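Local coordinates for protein peptidase M42 (Thaumarchaeota archaeon SCGC AB-539-E09, PDB 5DS0) that probably removes amino acids from the N-termini of peptides as a dodecameric TET aminopeptidase that uses a two-metal centre, occupied by cobalt, at residues Asp39-Asp44 against Val49-Lys54. Sequence-based numbering, arbitrary orientation.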
loop_
_atom_site.group_PDB
_atom_site.type_symbol
_atom_site.label_atom_id
_atom_site.label_comp_id
_atom_site.label_asym_id
_atom_site.label_seq_id
_atom_site.Cartn_x
_atom_site.Cartn_y
_atom_site.Cartn_z
ATOM N N ASP C 39 -14.551 -61.164 -17.207
ATOM C CA ASP C 39 -15.199 -62.373 -16.722
ATOM C C ASP C 39 -16.414 -62.035 -15.854
ATOM O O ASP C 39 -17.325 -62.837 -15.728
ATOM C CB ASP C 39 -14.194 -63.244 -15.961
ATOM C CG ASP C 39 -12.994 -63.655 -16.831
ATOM O OD1 ASP C 39 -13.196 -63.998 -18.016
ATOM O OD2 ASP C 39 -11.839 -63.631 -16.333
ATOM N N GLU C 40 -16.440 -60.839 -15.282
ATOM C CA GLU C 40 -17.546 -60.415 -14.423
ATOM C C GLU C 40 -17.476 -58.895 -14.247
ATOM O O GLU C 40 -16.422 -58.292 -14.448
ATOM C CB GLU C 40 -17.452 -61.126 -13.070
ATOM C CG GLU C 40 -18.670 -60.982 -12.164
ATOM C CD GLU C 40 -18.435 -61.534 -10.753
ATOM O OE1 GLU C 40 -17.666 -62.519 -10.606
ATOM O OE2 GLU C 40 -19.030 -60.983 -9.791
ATOM N N VAL C 41 -18.603 -58.277 -13.905
ATOM C CA VAL C 41 -18.675 -56.830 -13.698
ATOM C C VAL C 41 -19.360 -56.500 -12.370
ATOM O O VAL C 41 -20.500 -56.871 -12.153
ATOM C CB VAL C 41 -19.472 -56.146 -14.828
ATOM C CG1 VAL C 41 -19.490 -54.633 -14.636
ATOM C CG2 VAL C 41 -18.906 -56.510 -16.194
ATOM N N VAL C 42 -18.671 -55.789 -11.490
ATOM C CA VAL C 42 -19.269 -55.351 -10.230
ATOM C C VAL C 42 -19.299 -53.832 -10.202
ATOM O O VAL C 42 -18.480 -53.171 -10.844
ATOM C CB VAL C 42 -18.525 -55.891 -8.978
ATOM C CG1 VAL C 42 -18.501 -57.411 -8.984
ATOM C CG2 VAL C 42 -17.106 -55.348 -8.874
ATOM N N VAL C 43 -20.226 -53.279 -9.428
ATOM C CA VAL C 43 -20.384 -51.837 -9.344
ATOM C C VAL C 43 -20.424 -51.368 -7.887
ATOM O O VAL C 43 -20.681 -52.151 -6.978
ATOM C CB VAL C 43 -21.657 -51.375 -10.108
ATOM C CG1 VAL C 43 -21.673 -51.957 -11.521
ATOM C CG2 VAL C 43 -22.923 -51.750 -9.355
ATOM N N ASP C 44 -20.148 -50.086 -7.661
ATOM C CA ASP C 44 -20.504 -49.472 -6.389
ATOM C C ASP C 44 -21.769 -48.642 -6.610
ATOM O O ASP C 44 -22.202 -48.429 -7.758
ATOM C CB ASP C 44 -19.311 -48.713 -5.742
ATOM C CG ASP C 44 -18.938 -47.409 -6.454
ATOM O OD1 ASP C 44 -19.735 -46.890 -7.266
ATOM O OD2 ASP C 44 -17.831 -46.890 -6.177
ATOM N N VAL C 49 -17.955 -48.542 -12.121
ATOM C CA VAL C 49 -18.011 -49.910 -12.630
ATOM C C VAL C 49 -16.592 -50.516 -12.622
ATOM O O VAL C 49 -15.599 -49.843 -12.899
ATOM C CB VAL C 49 -18.696 -50.085 -14.021
ATOM C CG1 VAL C 49 -19.981 -49.266 -14.252
ATOM C CG2 VAL C 49 -17.730 -49.703 -15.092
ATOM N N THR C 50 -16.536 -51.802 -12.310
ATOM C CA THR C 50 -15.304 -52.519 -12.109
ATOM C C THR C 50 -15.357 -53.847 -12.878
ATOM O O THR C 50 -16.305 -54.606 -12.755
ATOM C CB THR C 50 -15.088 -52.796 -10.600
ATOM O OG1 THR C 50 -15.213 -51.577 -9.842
ATOM C CG2 THR C 50 -13.719 -53.424 -10.343
ATOM N N PHE C 51 -14.306 -54.123 -13.638
ATOM C CA PHE C 51 -14.231 -55.287 -14.496
ATOM C C PHE C 51 -13.243 -56.274 -13.937
ATOM O O PHE C 51 -12.094 -55.921 -13.674
ATOM C CB PHE C 51 -13.766 -54.860 -15.880
ATOM C CG PHE C 51 -14.601 -53.777 -16.472
ATOM C CD1 PHE C 51 -15.856 -54.072 -16.980
ATOM C CD2 PHE C 51 -14.158 -52.469 -16.500
ATOM C CE1 PHE C 51 -16.651 -53.077 -17.521
ATOM C CE2 PHE C 51 -14.940 -51.472 -17.046
ATOM C CZ PHE C 51 -16.187 -51.773 -17.559
ATOM N N ILE C 52 -13.680 -57.519 -13.783
ATOM C CA ILE C 52 -12.859 -58.559 -13.170
ATOM C C ILE C 52 -12.328 -59.526 -14.212
ATOM O O ILE C 52 -13.080 -60.063 -15.025
ATOM C CB ILE C 52 -13.652 -59.341 -12.118
ATOM C CG1 ILE C 52 -14.256 -58.369 -11.097
ATOM C CG2 ILE C 52 -12.756 -60.351 -11.419
ATOM C CD1 ILE C 52 -15.233 -58.999 -10.124
ATOM N N ALA C 53 -11.014 -59.723 -14.197
ATOM C CA ALA C 53 -10.357 -60.775 -14.971
ATOM C C ALA C 53 -9.869 -61.823 -13.978
ATOM O O ALA C 53 -8.954 -61.557 -13.197
ATOM C CB ALA C 53 -9.200 -60.205 -15.783
ATOM N N LYS C 54 -10.501 -63.000 -14.005
ATOM C CA LYS C 54 -10.290 -64.029 -12.992
ATOM C C LYS C 54 -8.962 -64.750 -13.130
ATOM O O LYS C 54 -8.377 -64.850 -14.201
ATOM C CB LYS C 54 -11.430 -65.044 -12.984
ATOM C CG LYS C 54 -12.748 -64.512 -12.426
ATOM C CD LYS C 54 -13.716 -65.650 -12.063
ATOM C CE LYS C 54 -15.181 -65.203 -11.920
ATOM N NZ LYS C 54 -15.373 -63.901 -11.200
#
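V42 and T50 form a hydrogen-bonded antiparallel pair, V42 N giving to T50 O (2.9 Å) and T50 N to V42 O, in the beta hairpin of strands 40-43 and 49-53, whose axes approach to 4.7 Å, their directions 152° apart. At the open end, I52 N bonds almost straight (172°) to E40 O, but I52 O takes D39 N (2.9 Å) and only weakly E40 N: a classic beta bulge. D39 OD2, through its anti lone pair, accepts K54 N (2.8 Å), so an acidic side chain takes up a backbone N-H just past the strand. E40, with CG anti to its N (chi1 -169°) and an extended chain, sends OE1 to K54 NZ in a 2.7 Å salt bridge, while its CD lies beside I52 CD1. A glutamine here would probably keep the reach but leave the K54 ammonium without the carboxylate it pairs with. On this face V42 CG1 meets I52 CD1 at 3.8 Å; beta-branched residues suit extended strands. On the other, V41 CG2 approaches the F51 ring obliquely, and F51 packs on helix 24-34. Strand 49-53 also pairs with strand 205-211, so 40-43 edges the sheet within this chain: backbone bonds run along the hairpin, with apolar side chains added and an ion pair at its open end.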